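Local coordinates for protein 3-hydroxyisobutyryl-CoA hydrolase (Mycobacterium thermoresistibile, PDB 4HDT) that probably hydrolyses 3-hydroxyisobutyryl-CoA to 3-hydroxyisobutyrate and coenzyme A, as a member of the crotonase superfamily, at residues A[114-119]-A[136-141]; A[159-164]-A[180-185]; A[164-169]-A[271-276]. All blocks are in the same frame, centred on the assembly; numbering follows the deposited sequence. Where two conformers were deposited one is given.

Contact 1: residues A[114-119]-A[136-141]; sequences GIVMGG and TKMAMP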
loop_
_atom_site.group_PDB
_atom_site.type_symbol
_atom_site.label_atom_id
_atom_site.label_comp_id
_atom_site.label_asym_id
_atom_site.label_seq_id
_atom_site.Cartn_x
_atom_site.Cartn_y
_atom_site.Cartn_z
ATOM N N GLY A 114 7.393 -8.227 8.628
ATOM C CA GLY A 114 6.095 -8.750 9.024
ATOM C C GLY A 114 4.921 -8.234 8.204
ATOM O O GLY A 114 5.025 -8.003 6.993
ATOM N N ILE A 115 3.806 -8.013 8.860
ATOM C CA ILE A 115 2.597 -7.534 8.174
ATOM C C ILE A 115 2.799 -6.079 7.701
ATOM O O ILE A 115 3.072 -5.200 8.500
ATOM C CB ILE A 115 1.381 -7.625 9.125
ATOM C CG1 ILE A 115 1.062 -9.092 9.440
ATOM C CG2 ILE A 115 0.164 -6.945 8.524
ATOM C CD1 ILE A 115 0.083 -9.281 10.584
ATOM N N VAL A 116 2.636 -5.840 6.408
ATOM C CA VAL A 116 2.776 -4.513 5.822
ATOM C C VAL A 116 1.677 -4.391 4.750
ATOM O O VAL A 116 1.761 -4.965 3.652
ATOM C CB VAL A 116 4.159 -4.340 5.149
ATOM C CG1 VAL A 116 4.284 -2.917 4.626
ATOM C CG2 VAL A 116 5.342 -4.640 6.081
ATOM N N MET A 117 0.592 -3.698 5.046
ATOM C CA MET A 117 -0.573 -3.705 4.146
ATOM C C MET A 117 -1.186 -2.300 4.046
ATOM O O MET A 117 -1.170 -1.562 5.006
ATOM C CB MET A 117 -1.633 -4.741 4.581
ATOM C CG MET A 117 -1.253 -6.224 4.416
ATOM S SD MET A 117 -2.697 -7.287 4.637
ATOM C CE MET A 117 -2.972 -6.989 6.363
ATOM N N GLY A 118 -1.695 -1.976 2.848
ATOM C CA GLY A 118 -2.439 -0.740 2.600
ATOM C C GLY A 118 -1.624 0.463 3.000
ATOM O O GLY A 118 -0.530 0.695 2.496
ATOM N N GLY A 119 -2.116 1.240 3.947
ATOM C CA GLY A 119 -1.319 2.391 4.395
ATOM C C GLY A 119 0.093 2.127 4.844
ATOM O O GLY A 119 0.943 2.985 4.760
ATOM N N THR A 136 8.019 -10.901 6.063
ATOM C CA THR A 136 7.165 -9.957 5.350
ATOM C C THR A 136 5.928 -10.612 4.714
ATOM O O THR A 136 6.046 -11.634 3.995
ATOM C CB THR A 136 7.993 -9.199 4.291
ATOM O OG1 THR A 136 9.065 -8.495 4.962
ATOM C CG2 THR A 136 7.118 -8.246 3.447
ATOM N N LYS A 137 4.758 -10.047 5.028
ATOM C CA LYS A 137 3.472 -10.403 4.411
ATOM C C LYS A 137 2.877 -9.095 3.952
ATOM O O LYS A 137 2.291 -8.345 4.753
ATOM C CB LYS A 137 2.571 -11.182 5.386
ATOM C CG LYS A 137 3.226 -12.526 5.737
ATOM C CD LYS A 137 2.365 -13.426 6.578
ATOM C CE LYS A 137 3.077 -14.743 6.889
ATOM N NZ LYS A 137 4.183 -14.600 7.919
ATOM N N MET A 138 3.064 -8.802 2.657
ATOM C CA MET A 138 2.705 -7.498 2.089
ATOM C C MET A 138 1.480 -7.642 1.227
ATOM O O MET A 138 1.325 -8.628 0.524
ATOM C CB MET A 138 3.883 -6.923 1.285
ATOM C CG MET A 138 3.698 -5.469 0.830
ATOM S SD MET A 138 5.152 -4.742 0.032
ATOM C CE MET A 138 6.357 -4.711 1.321
ATOM N N ALA A 139 0.595 -6.665 1.271
ATOM C CA ALA A 139 -0.610 -6.736 0.463
ATOM C C ALA A 139 -1.235 -5.385 0.259
ATOM O O ALA A 139 -0.983 -4.446 1.037
ATOM C CB ALA A 139 -1.644 -7.669 1.089
ATOM N N MET A 140 -2.010 -5.284 -0.830
ATOM C CA MET A 140 -2.966 -4.197 -1.055
ATOM C C MET A 140 -4.359 -4.826 -1.115
ATOM O O MET A 140 -4.862 -5.184 -2.176
ATOM C CB MET A 140 -2.610 -3.415 -2.338
ATOM C CG MET A 140 -1.225 -2.767 -2.288
ATOM S SD MET A 140 -1.044 -1.502 -1.018
ATOM C CE MET A 140 -2.200 -0.231 -1.587
ATOM N N PRO A 141 -4.980 -5.010 0.058
ATOM C CA PRO A 141 -6.207 -5.815 0.187
ATOM C C PRO A 141 -7.535 -5.043 0.110
ATOM O O PRO A 141 -8.612 -5.587 0.461
ATOM C CB PRO A 141 -6.023 -6.365 1.587
ATOM C CG PRO A 141 -5.488 -5.199 2.311
ATOM C CD PRO A 141 -4.511 -4.554 1.376
#
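Strands 115-117 and 137-139 pair side by side as a small, largely buried parallel sheet, separate from the six-stranded mixed sheet of the chain. Their axes are 4.7 Å apart and only 7° from parallel. Four backbone hydrogen bonds join them: Lys137 N gives to Gly114 O (2.8 Å), Val116 N to Lys137 O (3.0 Å), Ala139 N to Val116 O (3.1 Å) and Gly118 N to Ala139 O. Val116 thus uses both its N-H and its carbonyl, flanking its partner Met138 as a parallel pair requires, and Met138 CA sends a C-H to Val116 O as well.

Met117 and Ala139 share one face with Ile115 and Lys137. With chi1 at -69°, Met117 CG stands beside its own backbone N and rests on Ala139 CB at 3.6 Å; the small methyl of Ala139 gives the thioether room to run on, until Met117 SD meets Pro141 CG at 4.2 Å. On the other face Val116 CG1 and Met138 CE approach loosely, and the long side chain of Met138 also packs on Phe175 and Val121. Lys137 is the exposed member, its long chain leading its ammonium away from the sheet.

The residues flanking strand 115-117, Gly114 and Gly118, are both glycines with positive phi. Gly118 is also the N-cap of helix 119-124, while Ile115 and Met117 bond to Cys68 along the other edge. A short strand running into a glycine-rich helix start is typical of the crotonase fold, where in relatives a peptide N-H at this place contributes to the oxyanion hole.

Contact 2: residues A[159-164]-A[180-185]; sequences RAPGKL and AIVMGF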
loop_
_atom_site.group_PDB
_atom_site.type_symbol
_atom_site.label_atom_id
_atom_site.label_comp_id
_atom_site.label_asym_id
_atom_site.label_seq_id
_atom_site.Cartn_x
_atom_site.Cartn_y
_atom_site.Cartn_z
ATOM N N ARG A 159 3.703 -0.547 -12.125
ATOM C CA ARG A 159 5.137 -0.668 -12.477
ATOM C C ARG A 159 5.717 -2.070 -12.230
ATOM O O ARG A 159 6.878 -2.318 -12.543
ATOM C CB ARG A 159 5.937 0.424 -11.759
ATOM C CG ARG A 159 5.764 1.818 -12.416
ATOM C CD ARG A 159 6.314 2.972 -11.594
ATOM N NE ARG A 159 6.212 4.247 -12.333
ATOM C CZ ARG A 159 5.062 4.899 -12.530
ATOM N NH1 ARG A 159 3.909 4.416 -12.051
ATOM N NH2 ARG A 159 5.072 6.046 -13.209
ATOM N N ALA A 160 4.912 -2.969 -11.672
ATOM C CA ALA A 160 5.358 -4.338 -11.390
ATOM C C ALA A 160 5.531 -5.068 -12.733
ATOM O O ALA A 160 4.889 -4.687 -13.734
ATOM C CB ALA A 160 4.348 -5.060 -10.535
ATOM N N PRO A 161 6.374 -6.120 -12.754
ATOM C CA PRO A 161 6.553 -6.858 -14.001
ATOM C C PRO A 161 5.270 -7.487 -14.515
ATOM O O PRO A 161 4.453 -7.990 -13.717
ATOM C CB PRO A 161 7.588 -7.929 -13.624
ATOM C CG PRO A 161 8.269 -7.467 -12.381
ATOM C CD PRO A 161 7.196 -6.684 -11.665
ATOM N N GLY A 162 5.107 -7.507 -15.842
ATOM C CA GLY A 162 4.001 -8.271 -16.405
ATOM C C GLY A 162 2.670 -7.767 -15.897
ATOM O O GLY A 162 2.446 -6.563 -15.810
ATOM N N LYS A 163 1.794 -8.706 -15.528
ATOM C CA LYS A 163 0.514 -8.396 -14.893
ATOM C C LYS A 163 0.536 -8.742 -13.409
ATOM O O LYS A 163 -0.520 -8.873 -12.808
ATOM C CB LYS A 163 -0.625 -9.151 -15.584
ATOM C CG LYS A 163 -0.736 -8.881 -17.075
ATOM C CD LYS A 163 -0.957 -7.413 -17.361
ATOM C CE LYS A 163 -1.023 -7.128 -18.848
ATOM N NZ LYS A 163 -0.933 -5.670 -19.063
ATOM N N LEU A 164 1.719 -8.919 -12.824
ATOM C CA LEU A 164 1.794 -9.228 -11.399
ATOM C C LEU A 164 1.062 -8.202 -10.526
ATOM O O LEU A 164 0.442 -8.558 -9.511
ATOM C CB LEU A 164 3.246 -9.346 -10.948
ATOM C CG LEU A 164 4.102 -10.527 -11.469
ATOM C CD1 LEU A 164 5.452 -10.519 -10.795
ATOM C CD2 LEU A 164 3.460 -11.871 -11.355
ATOM N N ALA A 180 7.961 -9.016 -3.063
ATOM C CA ALA A 180 7.954 -7.540 -3.033
ATOM C C ALA A 180 9.128 -6.959 -3.795
ATOM O O ALA A 180 8.974 -5.929 -4.495
ATOM C CB ALA A 180 7.940 -7.040 -1.592
ATOM N N ILE A 181 10.297 -7.572 -3.677
ATOM C CA ILE A 181 11.468 -7.092 -4.426
ATOM C C ILE A 181 11.221 -7.300 -5.929
ATOM O O ILE A 181 11.473 -6.398 -6.749
ATOM C CB ILE A 181 12.746 -7.782 -3.938
ATOM C CG1 ILE A 181 13.006 -7.364 -2.471
ATOM C CG2 ILE A 181 13.941 -7.448 -4.831
ATOM C CD1 ILE A 181 14.105 -8.183 -1.806
ATOM N N VAL A 182 10.705 -8.467 -6.314
ATOM C CA VAL A 182 10.394 -8.709 -7.731
ATOM C C VAL A 182 9.380 -7.664 -8.285
ATOM O O VAL A 182 9.514 -7.187 -9.408
ATOM C CB VAL A 182 9.881 -10.179 -7.907
ATOM C CG1 VAL A 182 9.084 -10.347 -9.195
ATOM C CG2 VAL A 182 11.047 -11.142 -7.789
ATOM N N MET A 183 8.422 -7.271 -7.443
ATOM C CA MET A 183 7.388 -6.369 -7.927
ATOM C C MET A 183 7.777 -4.895 -7.855
ATOM O O MET A 183 7.023 -4.066 -8.334
ATOM C CB MET A 183 6.047 -6.634 -7.255
ATOM C CG MET A 183 5.276 -7.778 -7.947
ATOM S SD MET A 183 3.524 -7.678 -7.514
ATOM C CE MET A 183 3.839 -7.996 -5.802
ATOM N N GLY A 184 8.958 -4.585 -7.312
ATOM C CA GLY A 184 9.394 -3.194 -7.252
ATOM C C GLY A 184 8.862 -2.446 -6.066
ATOM O O GLY A 184 8.910 -1.225 -6.031
ATOM N N PHE A 185 8.408 -3.203 -5.061
ATOM C CA PHE A 185 7.898 -2.599 -3.791
ATOM C C PHE A 185 8.990 -2.497 -2.723
ATOM O O PHE A 185 8.818 -1.862 -1.679
ATOM C CB PHE A 185 6.738 -3.425 -3.217
ATOM C CG PHE A 185 5.388 -3.184 -3.859
ATOM C CD1 PHE A 185 5.182 -3.388 -5.218
ATOM C CD2 PHE A 185 4.288 -2.802 -3.104
ATOM C CE1 PHE A 185 3.949 -3.213 -5.813
ATOM C CE2 PHE A 185 3.032 -2.618 -3.702
ATOM C CZ PHE A 185 2.847 -2.840 -5.062
#
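Ala160, Pro161 and Leu164 pack against Val182 and Met183, where a loop between two helices lies along the last turn of helix 177-183. No hydrogen bond crosses; the contact is apolar, with one C-H group set against a carbonyl.

Met183 is central to the apolar part. Met183 CG lies 3.9 Å from Ala160 CB, and Met183 SD sits 3.8 Å from Leu164 CB, so the side chain lies across both the alanine methyl and the base of the leucine. A long unbranched chain can touch both, its CG at the alanine and its SD at the leucine, and the small Ala160 lets the backbones come close. Leu164, with CG beside its own N (chi1 -68°), turns CD1 to Val182 CG1 at 4.0 Å.

The helix end presents carbonyl oxygens to the loop. Ala160 CA directs a C-H at Met183 O over 3.5 Å, and Pro161 CG makes a close contact of 3.2 Å with Val182 O. A proline ring, with no N-H to leave unsatisfied, is well suited to this approach.

Backbone bonds shape each partner. Phe185 N to Ala180 O (2.8 Å) and Gly184 N to Ile181 O form a Schellman motif, whose positive phi at Gly184 calls for glycine. In the loop, Leu164 N bonds to Pro161 O at 3.0 Å, closing a type II' turn; Gly162 takes its positive phi, and Lys163 then takes the N-cap position of helix 164-171.

Helix 227-233 borders the loop, Ile230 touching Leu164 and Arg227 touching Pro161. Beyond Gly184, whose carbonyl is held by Arg130, Phe185 packs on Leu156 and Leu157 of helix 153-158 and on Met138 of strand 137-139.

Contact 3: residues A[164-169]-A[271-276]; sequences LGLHAA and VTLESV
Leu166 and Ala169 of helix 164-171 meet Thr272, Leu273 and Val276 of helix 266-279 in a nearly antiparallel helix-helix packing. The axes of the two short segments run at 152° to each other and come within 10.3 Å. All five touching residues are buried, and the contact lies away from the zinc sites; it joins a helix near the middle of the chain to one of the long helices of the C-terminal part.

Between the two segments the contacts are apolar, with no hydrogen bond across. At one end Leu166 carries them: its CB does not point at the neighbour, but CG stands beside the backbone N (chi1 -68°) and the isopropyl end swings across. Leu166 CD2 enters between two residues of helix 266-279, meeting Val276 CG1 at 3.6 Å and Leu273 CD1 at 3.8 Å. Leucine suits this place because its branched end can touch both at once, whereas the shorter Val276 already faces the partner helix and needs no reach. At the other end the packing is methyl to methyl, Ala169 CB against Thr272 CG2 at 3.6 Å. The small alanine keeps its bulk low exactly where the opposing helix presents a beta-branched residue. Leu157 of helix 153-158 also lies on Ala169.

Two hydroxyls of helix 266-279 are satisfied within that helix. Thr272 keeps its methyl for Ala169 while its hydroxyl bonds to Ala268 O, one turn earlier, so a threonine can be buried here. Ser275, on a different side of helix 266-279, does likewise: Ser275 OG gives a hydrogen bond of 2.8 Å to Val271 O, which also accepts from Ser275 N at 2.7 Å, the two donors approaching from opposite faces of the carbonyl plane.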
loop_
_atom_site.group_PDB
_atom_site.type_symbol
_atom_site.label_atom_id
_atom_site.label_comp_id
_atom_site.label_asym_id
_atom_site.label_seq_id
_atom_site.Cartn_x
_atom_site.Cartn_y
_atom_site.Cartn_z
ATOM N N LEU A 164 1.719 -8.919 -12.824
ATOM C CA LEU A 164 1.794 -9.228 -11.399
ATOM C C LEU A 164 1.062 -8.202 -10.526
ATOM O O LEU A 164 0.442 -8.558 -9.511
ATOM C CB LEU A 164 3.246 -9.346 -10.948
ATOM C CG LEU A 164 4.102 -10.527 -11.469
ATOM C CD1 LEU A 164 5.452 -10.519 -10.795
ATOM C CD2 LEU A 164 3.460 -11.871 -11.355
ATOM N N GLY A 165 1.141 -6.939 -10.925
ATOM C CA GLY A 165 0.430 -5.879 -10.189
ATOM C C GLY A 165 -1.083 -6.044 -10.197
ATOM O O GLY A 165 -1.774 -5.822 -9.158
ATOM N N LEU A 166 -1.660 -6.417 -11.342
ATOM C CA LEU A 166 -3.118 -6.655 -11.389
ATOM C C LEU A 166 -3.511 -7.823 -10.526
ATOM O O LEU A 166 -4.549 -7.816 -9.850
ATOM C CB LEU A 166 -3.616 -6.929 -12.830
ATOM C CG LEU A 166 -3.536 -5.787 -13.753
ATOM C CD1 LEU A 166 -4.100 -6.194 -15.123
ATOM C CD2 LEU A 166 -4.311 -4.619 -13.225
ATOM N N HIS A 167 -2.710 -8.884 -10.573
ATOM C CA HIS A 167 -2.961 -10.017 -9.706
ATOM C C HIS A 167 -3.008 -9.593 -8.227
ATOM O O HIS A 167 -3.942 -9.949 -7.517
ATOM C CB HIS A 167 -1.927 -11.111 -9.989
ATOM C CG HIS A 167 -1.958 -12.240 -9.022
ATOM N ND1 HIS A 167 -2.907 -13.244 -9.073
ATOM C CD2 HIS A 167 -1.180 -12.514 -7.948
ATOM C CE1 HIS A 167 -2.690 -14.100 -8.101
ATOM N NE2 HIS A 167 -1.666 -13.671 -7.386
ATOM N N ALA A 168 -1.969 -8.913 -7.776
ATOM C CA ALA A 168 -1.950 -8.460 -6.396
ATOM C C ALA A 168 -3.167 -7.570 -6.078
ATOM O O ALA A 168 -3.772 -7.716 -5.016
ATOM C CB ALA A 168 -0.647 -7.752 -6.105
ATOM N N ALA A 169 -3.525 -6.696 -7.020
ATOM C CA ALA A 169 -4.595 -5.690 -6.775
ATOM C C ALA A 169 -5.991 -6.315 -6.768
ATOM O O ALA A 169 -6.860 -5.913 -5.977
ATOM C CB ALA A 169 -4.524 -4.625 -7.838
ATOM N N VAL A 271 -13.178 -0.827 -10.506
ATOM C CA VAL A 271 -12.505 0.464 -10.410
ATOM C C VAL A 271 -10.995 0.241 -10.253
ATOM O O VAL A 271 -10.178 1.010 -10.781
ATOM C CB VAL A 271 -13.094 1.324 -9.296
ATOM C CG1 VAL A 271 -12.313 2.614 -9.141
ATOM C CG2 VAL A 271 -14.576 1.633 -9.542
ATOM N N THR A 272 -10.611 -0.808 -9.525
ATOM C CA THR A 272 -9.215 -1.174 -9.354
ATOM C C THR A 272 -8.539 -1.510 -10.688
ATOM O O THR A 272 -7.443 -1.022 -10.983
ATOM C CB THR A 272 -9.054 -2.293 -8.320
ATOM O OG1 THR A 272 -9.467 -1.777 -7.048
ATOM C CG2 THR A 272 -7.599 -2.726 -8.210
ATOM N N LEU A 273 -9.203 -2.327 -11.497
ATOM C CA LEU A 273 -8.671 -2.634 -12.815
ATOM C C LEU A 273 -8.466 -1.360 -13.643
ATOM O O LEU A 273 -7.392 -1.152 -14.235
ATOM C CB LEU A 273 -9.566 -3.632 -13.548
ATOM C CG LEU A 273 -9.129 -4.054 -14.965
ATOM C CD1 LEU A 273 -7.724 -4.642 -14.906
ATOM C CD2 LEU A 273 -10.131 -5.064 -15.527
ATOM N N GLU A 274 -9.454 -0.490 -13.632
ATOM C CA GLU A 274 -9.360 0.760 -14.401
ATOM C C GLU A 274 -8.279 1.683 -13.823
ATOM O O GLU A 274 -7.553 2.337 -14.587
ATOM C CB GLU A 274 -10.703 1.463 -14.454
ATOM C CG GLU A 274 -10.737 2.711 -15.304
ATOM C CD GLU A 274 -10.653 2.463 -16.799
ATOM O OE1 GLU A 274 -10.892 1.327 -17.303
ATOM O OE2 GLU A 274 -10.308 3.442 -17.490
ATOM N N SER A 275 -8.161 1.715 -12.492
ATOM C CA SER A 275 -7.170 2.581 -11.849
ATOM C C SER A 275 -5.755 2.178 -12.226
ATOM O O SER A 275 -4.904 3.011 -12.529
ATOM C CB SER A 275 -7.335 2.539 -10.327
ATOM O OG SER A 275 -8.553 3.161 -9.972
ATOM N N VAL A 276 -5.473 0.867 -12.198
ATOM C CA VAL A 276 -4.124 0.414 -12.474
ATOM C C VAL A 276 -3.801 0.680 -13.946
ATOM O O VAL A 276 -2.704 1.126 -14.287
ATOM C CB VAL A 276 -3.940 -1.070 -12.066
ATOM C CG1 VAL A 276 -2.585 -1.582 -12.531
ATOM C CG2 VAL A 276 -4.067 -1.241 -10.580
#

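In the fold
Following the chain, contact 1 comes first and is complete before the others begin: it closes a loop that holds helix 119-124 and strand 129-132. Contact 2 opens at 159-164 and closes a short excursion containing nearly all of helix 164-171 and the start of helix 177-183. Contact 3 starts on that same helix 164-171, sharing Leu164 with contact 2, but closes only about a hundred residues later on helix 266-279, so contacts 2 and 3 cross. Contacts 1 and 2 meet at Met138, which packs on Ala180. Together they tie the small parallel sheet to the central helices, and these to the C-terminal helical part.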